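Local coordinates for CYTH domain-containing protein (Pyrococcus horikoshii, PDB 2DC4) that is of unknown function but carries the CYTH fold, whose members typically bind triphosphate-bearing substrates inside an antiparallel beta barrel, at residues V46-K60 / Y71-I84. Numbering follows the deposited sequence.
Sequences VRKINNTGKSYITYK and YELEFEVQDPEGAI
Ile57 projects from strand 54-60 into a hollow lined by Phe75, Val77 and Ala83. Its CG1, anti to its carbonyl carbon (chi1 -72°), meets Val77 CG1 at 3.6 Å; its CB lies over one face of the Phe75 ring, offset toward the rim, and its CD1 reaches Ala83 CB. Helix 80-84 thus closes over the sheet, small Ala83 letting it come near while Val46 CB abuts Ile84 CG1. Pro80, suited to a helix's first turn, fits its ring into the hollow formed by Ser55 and the Lys48 stem, tightly at Lys48 CG to Pro80 CB, 3.3 Å. Antiparallel backbone bonds zip up the hairpin. On the opposite face, which looks into the barrel, Glu74's aliphatic stem packs on the Thr58 methyl, and a water joins Arg47 NH1 to Glu74 OE2. Glu76, its chain extended, crosses the Tyr56 ring at a slant, CB against Tyr56 CE2; Lys54 NZ meets Glu76 OE1 from above the carboxylate plane, a 3.0 Å salt bridge. An alanine in place of Glu76 would probably leave Lys54 without this partner. Acidic side chains beside basic Arg47, Lys54 and Lys60 recall CYTH relatives whose tunnels pair basic residues for phosphates with carboxylates for metal ions, though no ligand is seen here.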
loop_
_atom_site.group_PDB
_atom_site.type_symbol
_atom_site.label_atom_id
_atom_site.label_comp_id
_atom_site.label_asym_id
_atom_site.label_seq_id
_atom_site.Cartn_x
_atom_site.Cartn_y
_atom_site.Cartn_z
ATOM N N VAL A 46 5.413 -3.645 -7.075
ATOM C CA VAL A 46 5.712 -3.632 -5.656
ATOM C C VAL A 46 7.217 -3.836 -5.613
ATOM O O VAL A 46 7.730 -4.842 -6.106
ATOM C CB VAL A 46 5.037 -4.785 -4.900
ATOM C CG1 VAL A 46 5.569 -4.838 -3.474
ATOM C CG2 VAL A 46 3.529 -4.601 -4.907
ATOM N N ARG A 47 7.924 -2.872 -5.041
ATOM C CA ARG A 47 9.378 -2.948 -4.950
ATOM C C ARG A 47 9.893 -3.234 -3.549
ATOM O O ARG A 47 9.391 -2.689 -2.566
ATOM C CB ARG A 47 10.005 -1.635 -5.433
ATOM C CG ARG A 47 11.484 -1.488 -5.071
ATOM C CD ARG A 47 12.123 -0.285 -5.766
ATOM N NE ARG A 47 12.122 -0.444 -7.217
ATOM C CZ ARG A 47 12.409 0.529 -8.079
ATOM N NH1 ARG A 47 12.722 1.739 -7.640
ATOM N NH2 ARG A 47 12.379 0.289 -9.382
ATOM N N LYS A 48 10.892 -4.110 -3.484
ATOM C CA LYS A 48 11.572 -4.457 -2.244
ATOM C C LYS A 48 13.044 -4.094 -2.430
ATOM O O LYS A 48 13.659 -4.473 -3.428
ATOM C CB LYS A 48 11.468 -5.959 -1.963
ATOM C CG LYS A 48 10.099 -6.415 -1.526
ATOM C CD LYS A 48 10.046 -7.921 -1.299
ATOM C CE LYS A 48 10.065 -8.699 -2.611
ATOM N NZ LYS A 48 9.888 -10.164 -2.396
ATOM N N ILE A 49 13.598 -3.333 -1.492
ATOM C CA ILE A 49 15.007 -2.974 -1.550
ATOM C C ILE A 49 15.576 -3.825 -0.433
ATOM O O ILE A 49 15.500 -3.478 0.739
ATOM C CB ILE A 49 15.236 -1.495 -1.260
ATOM C CG1 ILE A 49 14.332 -0.651 -2.165
ATOM C CG2 ILE A 49 16.703 -1.139 -1.531
ATOM C CD1 ILE A 49 14.490 0.848 -1.977
ATOM N N ASN A 50 16.133 -4.961 -0.817
ATOM C CA ASN A 50 16.641 -5.920 0.142
ATOM C C ASN A 50 17.775 -5.523 1.074
ATOM O O ASN A 50 17.885 -6.075 2.172
ATOM C CB ASN A 50 16.965 -7.205 -0.610
ATOM C CG ASN A 50 15.798 -7.663 -1.465
ATOM O OD1 ASN A 50 14.851 -8.276 -0.971
ATOM N ND2 ASN A 50 15.880 -7.401 -2.765
ATOM N N ASN A 51 18.606 -4.568 0.669
ATOM C CA ASN A 51 19.713 -4.157 1.522
ATOM C C ASN A 51 19.393 -2.964 2.423
ATOM O O ASN A 51 20.183 -2.626 3.304
ATOM C CB ASN A 51 20.952 -3.850 0.668
ATOM C CG ASN A 51 20.732 -2.690 -0.277
ATOM O OD1 ASN A 51 19.714 -2.620 -0.955
ATOM N ND2 ASN A 51 21.698 -1.773 -0.331
ATOM N N THR A 52 18.240 -2.331 2.218
ATOM C CA THR A 52 17.870 -1.179 3.043
ATOM C C THR A 52 16.621 -1.438 3.879
ATOM O O THR A 52 16.303 -0.665 4.787
ATOM C CB THR A 52 17.604 0.080 2.197
ATOM O OG1 THR A 52 16.407 -0.101 1.429
ATOM C CG2 THR A 52 18.771 0.352 1.265
ATOM N N GLY A 53 15.914 -2.519 3.567
ATOM C CA GLY A 53 14.704 -2.854 4.301
ATOM C C GLY A 53 13.489 -2.027 3.919
ATOM O O GLY A 53 12.478 -2.049 4.621
ATOM N N LYS A 54 13.573 -1.299 2.809
ATOM C CA LYS A 54 12.454 -0.467 2.357
ATOM C C LYS A 54 11.604 -1.164 1.294
ATOM O O LYS A 54 12.112 -1.969 0.511
ATOM C CB LYS A 54 12.976 0.850 1.784
ATOM C CG LYS A 54 13.593 1.799 2.799
ATOM C CD LYS A 54 12.533 2.376 3.723
ATOM C CE LYS A 54 13.047 3.622 4.423
ATOM N NZ LYS A 54 12.022 4.210 5.333
ATOM N N SER A 55 10.307 -0.860 1.277
ATOM C CA SER A 55 9.394 -1.436 0.293
ATOM C C SER A 55 8.447 -0.346 -0.177
ATOM O O SER A 55 8.104 0.560 0.593
ATOM C CB SER A 55 8.580 -2.592 0.894
ATOM O OG SER A 55 9.428 -3.649 1.304
ATOM N N TYR A 56 8.039 -0.426 -1.439
ATOM C CA TYR A 56 7.140 0.573 -2.015
ATOM C C TYR A 56 6.116 0.005 -2.982
ATOM O O TYR A 56 6.287 -1.078 -3.540
ATOM C CB TYR A 56 7.934 1.626 -2.813
ATOM C CG TYR A 56 8.984 2.356 -2.030
ATOM C CD1 TYR A 56 10.255 1.809 -1.845
ATOM C CD2 TYR A 56 8.694 3.576 -1.425
ATOM C CE1 TYR A 56 11.211 2.466 -1.068
ATOM C CE2 TYR A 56 9.635 4.236 -0.649
ATOM C CZ TYR A 56 10.888 3.678 -0.470
ATOM O OH TYR A 56 11.798 4.328 0.324
ATOM N N ILE A 57 5.033 0.748 -3.164
ATOM C CA ILE A 57 4.055 0.391 -4.175
ATOM C C ILE A 57 4.244 1.550 -5.137
ATOM O O ILE A 57 4.293 2.708 -4.707
ATOM C CB ILE A 57 2.603 0.412 -3.677
ATOM C CG1 ILE A 57 2.364 -0.769 -2.736
ATOM C CG2 ILE A 57 1.651 0.369 -4.883
ATOM C CD1 ILE A 57 0.933 -0.874 -2.214
ATOM N N THR A 58 4.385 1.254 -6.421
ATOM C CA THR A 58 4.564 2.313 -7.403
ATOM C C THR A 58 3.648 2.142 -8.607
ATOM O O THR A 58 3.514 1.051 -9.164
ATOM C CB THR A 58 6.015 2.376 -7.924
ATOM O OG1 THR A 58 6.285 1.193 -8.678
ATOM C CG2 THR A 58 7.009 2.482 -6.782
ATOM N N TYR A 59 3.017 3.244 -8.992
ATOM C CA TYR A 59 2.114 3.290 -10.137
ATOM C C TYR A 59 2.685 4.316 -11.099
ATOM O O TYR A 59 3.113 5.395 -10.683
ATOM C CB TYR A 59 0.721 3.744 -9.695
ATOM C CG TYR A 59 -0.230 4.075 -10.833
ATOM C CD1 TYR A 59 -1.000 3.086 -11.443
ATOM C CD2 TYR A 59 -0.360 5.386 -11.291
ATOM C CE1 TYR A 59 -1.881 3.395 -12.480
ATOM C CE2 TYR A 59 -1.235 5.706 -12.328
ATOM C CZ TYR A 59 -1.994 4.708 -12.915
ATOM O OH TYR A 59 -2.878 5.022 -13.929
ATOM N N LYS A 60 2.694 3.981 -12.382
ATOM C CA LYS A 60 3.199 4.906 -13.384
ATOM C C LYS A 60 2.324 4.921 -14.617
ATOM O O LYS A 60 1.706 3.920 -14.980
ATOM C CB LYS A 60 4.617 4.538 -13.816
ATOM C CG LYS A 60 5.692 4.743 -12.769
ATOM C CD LYS A 60 7.070 4.565 -13.387
ATOM C CE LYS A 60 8.173 4.761 -12.359
ATOM N NZ LYS A 60 9.533 4.648 -12.962
ATOM N N TYR A 71 4.076 9.880 -15.151
ATOM C CA TYR A 71 3.400 10.415 -13.983
ATOM C C TYR A 71 3.699 9.288 -13.008
ATOM O O TYR A 71 3.461 8.124 -13.325
ATOM C CB TYR A 71 1.888 10.507 -14.153
ATOM C CG TYR A 71 1.208 10.773 -12.826
ATOM C CD1 TYR A 71 1.398 11.981 -12.159
ATOM C CD2 TYR A 71 0.452 9.786 -12.198
ATOM C CE1 TYR A 71 0.854 12.203 -10.897
ATOM C CE2 TYR A 71 -0.096 9.997 -10.929
ATOM C CZ TYR A 71 0.112 11.204 -10.288
ATOM O OH TYR A 71 -0.408 11.417 -9.033
ATOM N N GLU A 72 4.231 9.611 -11.838
ATOM C CA GLU A 72 4.549 8.567 -10.876
ATOM C C GLU A 72 3.877 8.768 -9.531
ATOM O O GLU A 72 3.867 9.869 -8.986
ATOM C CB GLU A 72 6.063 8.471 -10.671
ATOM C CG GLU A 72 6.470 7.447 -9.619
ATOM C CD GLU A 72 7.972 7.354 -9.436
ATOM O OE1 GLU A 72 8.607 8.394 -9.162
ATOM O OE2 GLU A 72 8.520 6.240 -9.564
ATOM N N LEU A 73 3.308 7.689 -9.008
ATOM C CA LEU A 73 2.662 7.705 -7.706
ATOM C C LEU A 73 3.368 6.609 -6.934
ATOM O O LEU A 73 3.225 5.429 -7.252
ATOM C CB LEU A 73 1.176 7.387 -7.834
ATOM C CG LEU A 73 0.383 7.272 -6.528
ATOM C CD1 LEU A 73 0.446 8.580 -5.745
ATOM C CD2 LEU A 73 -1.051 6.910 -6.851
ATOM N N GLU A 74 4.149 7.002 -5.937
ATOM C CA GLU A 74 4.904 6.036 -5.154
ATOM C C GLU A 74 4.846 6.314 -3.666
ATOM O O GLU A 74 5.005 7.457 -3.225
ATOM C CB GLU A 74 6.373 6.040 -5.592
ATOM C CG GLU A 74 7.271 5.128 -4.763
ATOM C CD GLU A 74 8.741 5.334 -5.057
ATOM O OE1 GLU A 74 9.249 6.449 -4.805
ATOM O OE2 GLU A 74 9.392 4.389 -5.544
ATOM N N PHE A 75 4.611 5.265 -2.887
ATOM C CA PHE A 75 4.590 5.423 -1.446
ATOM C C PHE A 75 5.117 4.179 -0.767
ATOM O O PHE A 75 5.019 3.068 -1.292
ATOM C CB PHE A 75 3.183 5.789 -0.936
ATOM C CG PHE A 75 2.117 4.790 -1.269
ATOM C CD1 PHE A 75 1.860 3.710 -0.422
ATOM C CD2 PHE A 75 1.337 4.944 -2.409
ATOM C CE1 PHE A 75 0.836 2.804 -0.713
ATOM C CE2 PHE A 75 0.314 4.048 -2.708
ATOM C CZ PHE A 75 0.058 2.973 -1.859
ATOM N N GLU A 76 5.708 4.386 0.399
ATOM C CA GLU A 76 6.294 3.303 1.168
ATOM C C GLU A 76 5.238 2.449 1.858
ATOM O O GLU A 76 4.231 2.969 2.320
ATOM C CB GLU A 76 7.226 3.891 2.227
ATOM C CG GLU A 76 8.069 2.860 2.952
ATOM C CD GLU A 76 8.850 3.452 4.113
ATOM O OE1 GLU A 76 9.361 4.582 3.986
ATOM O OE2 GLU A 76 8.965 2.779 5.155
ATOM N N VAL A 77 5.472 1.137 1.906
ATOM C CA VAL A 77 4.573 0.219 2.607
ATOM C C VAL A 77 5.434 -0.617 3.541
ATOM O O VAL A 77 6.634 -0.773 3.314
ATOM C CB VAL A 77 3.782 -0.711 1.647
ATOM C CG1 VAL A 77 2.967 0.139 0.671
ATOM C CG2 VAL A 77 4.721 -1.659 0.908
ATOM N N GLN A 78 4.838 -1.149 4.599
ATOM C CA GLN A 78 5.619 -1.936 5.545
ATOM C C GLN A 78 5.609 -3.431 5.268
ATOM O O GLN A 78 6.360 -4.179 5.891
ATOM C CB GLN A 78 5.125 -1.688 6.971
ATOM C CG GLN A 78 5.260 -0.244 7.437
ATOM C CD GLN A 78 6.671 0.292 7.301
ATOM O OE1 GLN A 78 7.613 -0.254 7.876
ATOM N NE2 GLN A 78 6.825 1.369 6.535
ATOM N N ASP A 79 4.776 -3.869 4.332
ATOM C CA ASP A 79 4.682 -5.295 4.028
ATOM C C ASP A 79 4.583 -5.540 2.529
ATOM O O ASP A 79 3.497 -5.523 1.957
ATOM C CB ASP A 79 3.463 -5.881 4.753
ATOM C CG ASP A 79 3.226 -7.343 4.422
ATOM O OD1 ASP A 79 4.140 -7.989 3.867
ATOM O OD2 ASP A 79 2.121 -7.846 4.730
ATOM N N PRO A 80 5.730 -5.766 1.868
ATOM C CA PRO A 80 5.730 -6.011 0.422
ATOM C C PRO A 80 5.053 -7.330 0.045
ATOM O O PRO A 80 4.437 -7.438 -1.010
ATOM C CB PRO A 80 7.213 -5.990 0.070
ATOM C CG PRO A 80 7.875 -6.508 1.328
ATOM C CD PRO A 80 7.098 -5.789 2.416
ATOM N N GLU A 81 5.168 -8.332 0.911
ATOM C CA GLU A 81 4.544 -9.621 0.634
ATOM C C GLU A 81 3.037 -9.423 0.652
ATOM O O GLU A 81 2.318 -9.974 -0.180
ATOM C CB GLU A 81 4.922 -10.665 1.691
ATOM C CG GLU A 81 6.362 -11.173 1.640
ATOM C CD GLU A 81 7.384 -10.138 2.074
ATOM O OE1 GLU A 81 7.117 -9.404 3.048
ATOM O OE2 GLU A 81 8.467 -10.072 1.451
ATOM N N GLY A 82 2.571 -8.627 1.609
ATOM C CA GLY A 82 1.149 -8.360 1.719
ATOM C C GLY A 82 0.638 -7.555 0.542
ATOM O O GLY A 82 -0.467 -7.775 0.064
ATOM N N ALA A 83 1.445 -6.613 0.066
ATOM C CA ALA A 83 1.042 -5.791 -1.070
ATOM C C ALA A 83 0.914 -6.644 -2.331
ATOM O O ALA A 83 0.009 -6.445 -3.148
ATOM C CB ALA A 83 2.055 -4.676 -1.290
ATOM N N ILE A 84 1.831 -7.589 -2.497
ATOM C CA ILE A 84 1.794 -8.473 -3.655
ATOM C C ILE A 84 0.560 -9.372 -3.560
ATOM O O ILE A 84 -0.150 -9.572 -4.547
ATOM C CB ILE A 84 3.092 -9.302 -3.735
ATOM C CG1 ILE A 84 4.235 -8.379 -4.177
ATOM C CG2 ILE A 84 2.919 -10.469 -4.710
ATOM C CD1 ILE A 84 5.629 -8.941 -3.974
HETATM O O HOH W 1 12.266 3.095 -4.953
HETATM O O HOH W 2 11.013 1.525 6.707
HETATM O O HOH W 3 9.291 -0.071 3.980
HETATM O O HOH W 4 10.442 5.972 2.111
#